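Local atomic coordinates of peptide methionine sulfoxide reductase msrA/msrB (PDB entry 2FY6), a protein that reduces methionine sulfoxide in proteins, its thioredoxin-fold N-terminal domain probably supplying the reducing equivalents to the reductase domains. Residues 44-49 against 85-90; 102-107 against 120-125. All coordinates share one frame; numbering follows the deposited sequence.

Contact 1: 44-49 against 85-90; sequences QTEKWA and YPKLPV. With SO4 (sulfate ion), chain D.
E46 reaches from helix 42-50 to the type I turn Y85-L88 and takes the backbone N-H of K87 on OE2. With CG anti to the backbone N (chi1 178°) and an extended chain beyond it, the carboxylate is carried off the helix to the turn. The K87 N to E46 OE2 distance is 3.0 Å and the N-H...O angle 163°, a nearly straight bond made through the anti lone pair of OE2. The other oxygen, OE1, sits near the plane of the Y85 ring at its edge, 3.5 Å from Y85 CD1, with carboxylate and ring planes 66° apart.

Nearer the helix backbone, the contact is apolar. L88 CD1 meets T45 CG2 at 3.5 Å, the two side chains crossing obliquely, while L88 CB lies 3.9 Å from E46 CB. A49 points its CB at segment 85-90, approaching K87 O (3.9 Å) and, just after the turn, P89 CD (4.2 Å). T45 OG1 bonds to K29 NZ and E41 O, so this residue offers the turn a methyl and turns its hydroxyl to other partners.

Away from the turn, a sulfate, probably from the crystallisation liquor, is gripped by Q44 NE2, K47 NZ and W48 NE1, the last at 2.9 Å from its O3. Chemically, the carboxylate adds a bond from the helix to a turn already closed by L88 N to Y85 O (2.9 Å): a main-chain N-H satisfies OE2, and aliphatic carbons make up most of the remaining contacts.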
# COMPACT_ATOMS: atom_id res chain seq x y z
N GLN A 44 6.97 8.74 -6.60
CA GLN A 44 7.19 9.29 -5.27
C GLN A 44 7.12 8.21 -4.20
O GLN A 44 7.94 8.15 -3.29
CB GLN A 44 6.15 10.36 -4.98
CG GLN A 44 6.13 10.85 -3.56
CD GLN A 44 5.01 11.83 -3.32
OE1 GLN A 44 3.83 11.47 -3.36
NE2 GLN A 44 5.36 13.10 -3.09
N THR A 45 6.11 7.34 -4.31
CA THR A 45 5.94 6.27 -3.34
C THR A 45 7.10 5.28 -3.39
O THR A 45 7.51 4.75 -2.36
CB THR A 45 4.61 5.54 -3.57
OG1 THR A 45 3.55 6.50 -3.57
CG2 THR A 45 4.36 4.52 -2.47
N GLU A 46 7.64 5.05 -4.59
CA GLU A 46 8.77 4.13 -4.73
C GLU A 46 9.98 4.75 -4.02
O GLU A 46 10.73 4.06 -3.33
CB GLU A 46 9.10 3.90 -6.20
CG GLU A 46 10.31 2.98 -6.42
CD GLU A 46 10.73 2.88 -7.87
OE1 GLU A 46 10.70 3.91 -8.56
OE2 GLU A 46 11.12 1.78 -8.31
N LYS A 47 10.14 6.06 -4.18
CA LYS A 47 11.23 6.77 -3.54
C LYS A 47 11.11 6.61 -2.03
O LYS A 47 12.09 6.28 -1.35
CB LYS A 47 11.18 8.26 -3.89
CG LYS A 47 12.05 9.14 -2.99
CD LYS A 47 12.03 10.58 -3.46
CE LYS A 47 12.55 11.53 -2.39
NZ LYS A 47 11.59 11.65 -1.27
N TRP A 48 9.91 6.84 -1.51
CA TRP A 48 9.67 6.71 -0.07
C TRP A 48 10.04 5.32 0.44
O TRP A 48 10.71 5.18 1.47
CB TRP A 48 8.20 7.00 0.25
CG TRP A 48 7.81 8.45 0.12
CD1 TRP A 48 8.58 9.49 -0.34
CD2 TRP A 48 6.53 9.02 0.44
NE1 TRP A 48 7.86 10.66 -0.33
CE2 TRP A 48 6.60 10.40 0.14
CE3 TRP A 48 5.33 8.50 0.95
CZ2 TRP A 48 5.52 11.27 0.33
CZ3 TRP A 48 4.25 9.36 1.14
CH2 TRP A 48 4.36 10.73 0.83
N ALA A 49 9.61 4.29 -0.28
CA ALA A 49 9.89 2.91 0.11
C ALA A 49 11.38 2.62 0.26
O ALA A 49 11.77 1.76 1.05
CB ALA A 49 9.29 1.95 -0.92
N TYR A 85 8.61 0.49 -11.74
CA TYR A 85 8.82 0.95 -10.36
C TYR A 85 9.26 -0.31 -9.61
O TYR A 85 8.58 -0.78 -8.70
CB TYR A 85 7.52 1.52 -9.80
CG TYR A 85 7.04 2.74 -10.56
CD1 TYR A 85 7.65 3.99 -10.37
CD2 TYR A 85 6.03 2.64 -11.51
CE1 TYR A 85 7.27 5.10 -11.13
CE2 TYR A 85 5.64 3.74 -12.27
CZ TYR A 85 6.26 4.96 -12.07
OH TYR A 85 5.88 6.03 -12.85
N PRO A 86 10.42 -0.85 -10.00
CA PRO A 86 11.02 -2.06 -9.43
C PRO A 86 11.15 -2.13 -7.92
O PRO A 86 11.08 -3.21 -7.35
CB PRO A 86 12.37 -2.14 -10.15
CG PRO A 86 12.70 -0.72 -10.40
CD PRO A 86 11.39 -0.15 -10.86
N LYS A 87 11.32 -0.98 -7.27
CA LYS A 87 11.46 -0.98 -5.82
C LYS A 87 10.17 -0.66 -5.08
O LYS A 87 10.16 -0.48 -3.86
CB LYS A 87 12.56 0.01 -5.40
CG LYS A 87 13.96 -0.48 -5.71
CD LYS A 87 14.27 -1.75 -4.92
CE LYS A 87 15.68 -2.27 -5.18
NZ LYS A 87 15.96 -3.49 -4.37
N LEU A 88 9.06 -0.60 -5.82
CA LEU A 88 7.77 -0.32 -5.22
C LEU A 88 7.01 -1.61 -5.00
O LEU A 88 6.68 -2.31 -5.96
CB LEU A 88 6.95 0.62 -6.12
CG LEU A 88 5.54 0.94 -5.62
CD1 LEU A 88 5.62 1.80 -4.36
CD2 LEU A 88 4.75 1.65 -6.71
N PRO A 89 6.73 -1.96 -3.74
CA PRO A 89 5.99 -3.20 -3.48
C PRO A 89 4.54 -3.02 -3.91
O PRO A 89 3.86 -2.09 -3.45
CB PRO A 89 6.12 -3.38 -1.97
CG PRO A 89 7.36 -2.60 -1.62
CD PRO A 89 7.23 -1.38 -2.48
N VAL A 90 4.06 -3.89 -4.79
CA VAL A 90 2.68 -3.80 -5.24
C VAL A 90 1.99 -5.13 -4.99
O VAL A 90 2.08 -6.06 -5.79
CB VAL A 90 2.60 -3.47 -6.75
CG1 VAL A 90 1.15 -3.47 -7.21
CG2 VAL A 90 3.21 -2.11 -7.02
S SO4 D . 8.84 14.08 -2.16
O1 SO4 D . 8.08 15.30 -1.66
O2 SO4 D . 10.20 14.58 -2.64
O3 SO4 D . 9.07 13.25 -1.04
O4 SO4 D . 8.16 13.68 -3.34

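Contact 2: 102-107 against 120-125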
# COMPACT_ATOMS: atom_id res chain seq x y z
N LEU A 102 -11.08 -2.70 5.77
CA LEU A 102 -10.73 -1.39 6.31
C LEU A 102 -11.69 -0.30 5.85
O LEU A 102 -11.55 0.86 6.23
CB LEU A 102 -9.31 -1.00 5.90
CG LEU A 102 -8.19 -1.96 6.33
CD1 LEU A 102 -6.84 -1.34 6.01
CD2 LEU A 102 -8.31 -2.22 7.82
N ASN A 103 -12.66 -0.68 5.03
CA ASN A 103 -13.65 0.25 4.51
C ASN A 103 -13.01 1.36 3.67
O ASN A 103 -13.40 2.53 3.77
CB ASN A 103 -14.46 0.86 5.66
CG ASN A 103 -15.69 1.58 5.18
OD1 ASN A 103 -16.54 1.01 4.51
ND2 ASN A 103 -15.80 2.86 5.54
N ILE A 104 -12.02 1.00 2.87
CA ILE A 104 -11.35 1.96 2.00
C ILE A 104 -12.33 2.26 0.86
O ILE A 104 -12.85 1.33 0.25
CB ILE A 104 -10.06 1.36 1.40
CG1 ILE A 104 -9.07 1.03 2.52
CG2 ILE A 104 -9.45 2.34 0.40
CD1 ILE A 104 -8.64 2.24 3.33
N SER A 105 -12.57 3.54 0.58
CA SER A 105 -13.50 3.92 -0.47
C SER A 105 -12.96 4.97 -1.46
O SER A 105 -13.55 5.18 -2.52
CB SER A 105 -14.79 4.45 0.15
OG SER A 105 -14.54 5.64 0.86
N VAL A 106 -11.86 5.62 -1.11
CA VAL A 106 -11.28 6.64 -1.98
C VAL A 106 -9.80 6.35 -2.19
O VAL A 106 -9.16 5.73 -1.34
CB VAL A 106 -11.46 8.06 -1.37
CG1 VAL A 106 -10.62 8.21 -0.11
CG2 VAL A 106 -11.08 9.11 -2.39
N TYR A 107 -9.27 6.80 -3.32
CA TYR A 107 -7.86 6.59 -3.64
C TYR A 107 -7.14 7.90 -3.96
O TYR A 107 -7.68 8.78 -4.62
CB TYR A 107 -7.69 5.66 -4.85
CG TYR A 107 -8.10 4.22 -4.61
CD1 TYR A 107 -7.68 3.54 -3.48
CD2 TYR A 107 -8.85 3.53 -5.57
CE1 TYR A 107 -7.99 2.19 -3.29
CE2 TYR A 107 -9.17 2.19 -5.40
CZ TYR A 107 -8.74 1.53 -4.26
OH TYR A 107 -9.03 0.20 -4.09
N GLN A 120 -4.04 0.87 13.27
CA GLN A 120 -3.94 2.04 14.14
C GLN A 120 -4.45 3.34 13.52
O GLN A 120 -4.89 4.23 14.23
CB GLN A 120 -2.49 2.22 14.59
CG GLN A 120 -1.87 0.95 15.14
CD GLN A 120 -0.46 1.16 15.65
OE1 GLN A 120 0.41 1.64 14.93
NE2 GLN A 120 -0.22 0.78 16.91
N ARG A 121 -4.40 3.44 12.20
CA ARG A 121 -4.86 4.67 11.55
C ARG A 121 -5.17 4.46 10.07
O ARG A 121 -4.46 3.73 9.37
CB ARG A 121 -3.78 5.76 11.70
CG ARG A 121 -4.13 7.13 11.13
CD ARG A 121 -5.18 7.85 11.98
NE ARG A 121 -5.41 9.23 11.55
CZ ARG A 121 -4.61 10.26 11.83
NH1 ARG A 121 -3.51 10.09 12.56
NH2 ARG A 121 -4.91 11.47 11.37
N ILE A 122 -6.23 5.10 9.60
CA ILE A 122 -6.62 5.02 8.21
C ILE A 122 -6.77 6.46 7.74
O ILE A 122 -7.56 7.23 8.30
CB ILE A 122 -7.95 4.26 8.02
CG1 ILE A 122 -7.81 2.83 8.53
CG2 ILE A 122 -8.35 4.25 6.55
CD1 ILE A 122 -9.07 1.99 8.38
N VAL A 123 -5.99 6.84 6.73
CA VAL A 123 -6.03 8.19 6.21
C VAL A 123 -6.58 8.20 4.79
O VAL A 123 -6.08 7.49 3.92
CB VAL A 123 -4.63 8.83 6.19
CG1 VAL A 123 -4.70 10.26 5.68
CG2 VAL A 123 -4.01 8.77 7.57
N LYS A 124 -7.60 9.01 4.55
CA LYS A 124 -8.19 9.11 3.22
C LYS A 124 -7.46 10.16 2.39
O LYS A 124 -7.16 11.25 2.87
CB LYS A 124 -9.67 9.47 3.33
CG LYS A 124 -10.52 8.36 3.95
CD LYS A 124 -11.99 8.75 4.08
CE LYS A 124 -12.22 9.72 5.24
NZ LYS A 124 -11.49 11.00 5.07
N GLY A 125 -7.17 9.82 1.14
CA GLY A 125 -6.49 10.75 0.26
C GLY A 125 -4.98 10.64 0.26
O GLY A 125 -4.39 9.82 0.98
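I122, on the edge strand 119-124 of the thioredoxin-fold sheet, packs against L102 and I104 in the segment that follows helix 97-101. N103 ends that helix with a positive phi in a Schellman motif. End to end, 102-106 and 122-125 point 9° apart.

The apolar contacts centre on two side chains of the strand. I122 CD1 lies 3.9 Å from L102 CB, and its CG2 branch meets I104 CD1 at 3.8 Å. With CG1 beside the backbone N and CG2 anti to it (chi1 -61°), I122 spreads its two branches between both partners. L102 and I104 also touch F30 of strand 26-31, so the patch continues onto that strand. Further along, V106 CG1 rests 3.8 Å from K124 CB, the side chains at about a right angle, and the lysine chain then departs from V106.

A second group sets aliphatic carbon against main-chain atoms. I122 CD1 is 3.5 Å from L102 O, a van der Waals approach, and V106 CG1 comes close to the backbone of G125.

The two segments share no hydrogen bond. The backbone bonds of the strand go to its neighbour 109-113: V123 pairs with W110, and Q120 and R121 both bond to L112 across a classic beta bulge. Where the strand gives way to loop, G125 adopts a phi of 92°, and its N lies 4.0 Å from V106 CG1.

In the fold
Contacts 1 and 2 lie on opposite sides of the chain's centre, their own centres 19 Å apart and their nearest atoms about 9 Å apart, so they do not touch. They follow one another in sequence: 44-49 meets 85-90 before 102-107 meets 120-125. Contact 1 ties helix 42-50 to the approach to strand 90-92, and contact 2 ties the exit of helix 97-101 to edge strand 119-124. Strands 58-63, 26-31 and 109-113 separate those two strands in the sheet. The side chains of T45 from contact 1 and V106 from contact 2 approach C35 and C38 but make no contact with them, a CxxC pair consistent with a thioredoxin-type redox site.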